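PDB 3VPY: FHA domain-containing protein DDL from Arabidopsis thaliana, which probably recognises phosphothreonine-containing partners, Dicer-like1 among them, through the cleft of its forkhead-associated (FHA) domain. Local coordinates for residues A[8-13]-A[64-69]. Sequence-based numbering, arbitrary orientation.
Sequences PEARKP and VIQYRE
E9 and R68 form the main salt bridge where the N-terminal loop 8-13 passes across strand 63-73, a long strand in one of the two sheets of the FHA beta sandwich. R68 NE reaches E9 OE2 at 2.8 Å, meeting the lone pair turned away from the other carboxylate oxygen, and NH2 adds a weak second bond. The two side chains run alongside each other, with carboxylate and guanidinium planes 63° apart; E9 gets there with CG between its own backbone N and carbonyl carbon (chi1 71°). Y86 of strand 79-89 meets the R68 guanidinium in a cation-pi contact. One nearly straight backbone bond, E69 N to E9 O at 2.8 Å, pins the loop to the strand. Y67 O takes two N-H donors, Q66 NE2 at 3.1 Å, which also bonds E6, and, weakly, R11 N; A10 CA adds a CA-H...O contact to the same oxygen. R11 folds back at chi2, bringing NH1 to the carbonyls of P8 and A10 and bracing the loop from within. The R11 charge meets E69 OE1 only at long range, this oxygen lying well out of the guanidinium plane and holding a water that also contacts R11 NH2 weakly; the firmer partner of E69 is K81. Farther along the loop, P13 lies over one face of the Y67 ring, whose other neighbours include W17, V83 and P85. Replacing Y67 by alanine removes the ring; P13 is then likely to lose its aromatic platform, with a gap opening beside W17. The CH-pi contact of P13 with Y67 is well centred: P13 CG stands 3.6 Å from the Y67 ring centroid, just 4° off the ring normal.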
# COMPACT_ATOMS: atom_id res chain seq x y z
N PRO A 8 -3.00 16.96 -1.08
CA PRO A 8 -4.28 17.43 -1.66
C PRO A 8 -4.98 16.36 -2.50
O PRO A 8 -6.21 16.28 -2.52
CB PRO A 8 -3.85 18.59 -2.56
CG PRO A 8 -2.54 19.05 -2.05
CD PRO A 8 -1.88 17.86 -1.41
N GLU A 9 -4.19 15.52 -3.17
CA GLU A 9 -4.72 14.56 -4.14
C GLU A 9 -5.16 13.24 -3.49
O GLU A 9 -5.53 12.28 -4.19
CB GLU A 9 -3.70 14.32 -5.28
CG GLU A 9 -2.45 13.53 -4.88
CD GLU A 9 -1.31 14.39 -4.34
OE1 GLU A 9 -1.50 15.60 -4.09
OE2 GLU A 9 -0.21 13.84 -4.18
N ALA A 10 -5.10 13.18 -2.16
CA ALA A 10 -5.54 11.98 -1.43
C ALA A 10 -7.00 11.68 -1.73
O ALA A 10 -7.85 12.59 -1.68
CB ALA A 10 -5.35 12.17 0.05
N ARG A 11 -7.29 10.41 -2.00
CA ARG A 11 -8.66 9.95 -2.25
C ARG A 11 -8.76 8.48 -1.84
O ARG A 11 -7.79 7.73 -1.97
CB ARG A 11 -9.07 10.05 -3.72
CG ARG A 11 -9.04 11.42 -4.35
CD ARG A 11 -10.20 12.32 -3.96
NE ARG A 11 -10.17 13.54 -4.77
CZ ARG A 11 -9.39 14.60 -4.55
NH1 ARG A 11 -8.56 14.63 -3.51
NH2 ARG A 11 -9.45 15.64 -5.36
N LYS A 12 -9.93 8.09 -1.35
CA LYS A 12 -10.22 6.70 -1.10
C LYS A 12 -10.25 5.96 -2.45
O LYS A 12 -10.87 6.45 -3.41
CB LYS A 12 -11.58 6.58 -0.39
CG LYS A 12 -11.88 5.23 0.19
CD LYS A 12 -13.02 5.30 1.22
CE LYS A 12 -13.92 4.05 1.13
NZ LYS A 12 -14.75 3.67 2.36
N PRO A 13 -9.61 4.78 -2.53
CA PRO A 13 -9.63 4.02 -3.80
C PRO A 13 -10.98 3.34 -4.01
O PRO A 13 -11.74 3.13 -3.04
CB PRO A 13 -8.56 2.95 -3.58
CG PRO A 13 -8.55 2.74 -2.12
CD PRO A 13 -8.86 4.07 -1.48
N VAL A 64 3.58 4.95 5.75
CA VAL A 64 2.17 5.07 5.36
C VAL A 64 1.96 4.49 3.95
O VAL A 64 2.86 4.55 3.11
CB VAL A 64 1.67 6.55 5.48
CG1 VAL A 64 2.40 7.49 4.49
CG2 VAL A 64 0.19 6.64 5.29
N ILE A 65 0.81 3.89 3.71
CA ILE A 65 0.36 3.67 2.34
C ILE A 65 -0.72 4.72 2.08
O ILE A 65 -1.74 4.76 2.78
CB ILE A 65 -0.15 2.23 2.07
CG1 ILE A 65 1.06 1.28 2.10
CG2 ILE A 65 -0.87 2.16 0.71
CD1 ILE A 65 0.75 -0.22 1.98
N GLN A 66 -0.42 5.59 1.11
CA GLN A 66 -1.23 6.75 0.80
C GLN A 66 -1.83 6.56 -0.57
O GLN A 66 -1.08 6.34 -1.53
CB GLN A 66 -0.33 8.00 0.78
CG GLN A 66 -1.08 9.25 0.35
CD GLN A 66 -2.06 9.72 1.41
OE1 GLN A 66 -1.65 10.02 2.54
NE2 GLN A 66 -3.34 9.77 1.06
N TYR A 67 -3.16 6.61 -0.66
CA TYR A 67 -3.85 6.63 -1.95
C TYR A 67 -3.86 8.03 -2.51
O TYR A 67 -4.12 8.97 -1.78
CB TYR A 67 -5.27 6.02 -1.83
CG TYR A 67 -5.18 4.54 -1.63
CD1 TYR A 67 -4.96 3.69 -2.71
CD2 TYR A 67 -5.25 3.97 -0.36
CE1 TYR A 67 -4.80 2.33 -2.55
CE2 TYR A 67 -5.10 2.59 -0.18
CZ TYR A 67 -4.89 1.78 -1.28
OH TYR A 67 -4.72 0.42 -1.10
N ARG A 68 -3.52 8.15 -3.80
CA ARG A 68 -3.41 9.42 -4.52
C ARG A 68 -4.12 9.35 -5.87
O ARG A 68 -3.93 8.39 -6.64
CB ARG A 68 -1.93 9.77 -4.73
CG ARG A 68 -1.14 10.01 -3.43
CD ARG A 68 0.36 10.03 -3.72
NE ARG A 68 0.71 11.19 -4.54
CZ ARG A 68 1.75 11.26 -5.38
NH1 ARG A 68 2.54 10.21 -5.55
NH2 ARG A 68 1.96 12.36 -6.09
N GLU A 69 -4.92 10.38 -6.15
CA GLU A 69 -5.57 10.50 -7.45
C GLU A 69 -4.59 11.10 -8.44
O GLU A 69 -4.10 12.24 -8.24
CB GLU A 69 -6.84 11.36 -7.33
CG GLU A 69 -7.75 11.31 -8.54
CD GLU A 69 -8.99 12.18 -8.34
OE1 GLU A 69 -8.86 13.42 -8.29
OE2 GLU A 69 -10.09 11.61 -8.23
O HOH W 1 -11.02 15.03 -8.34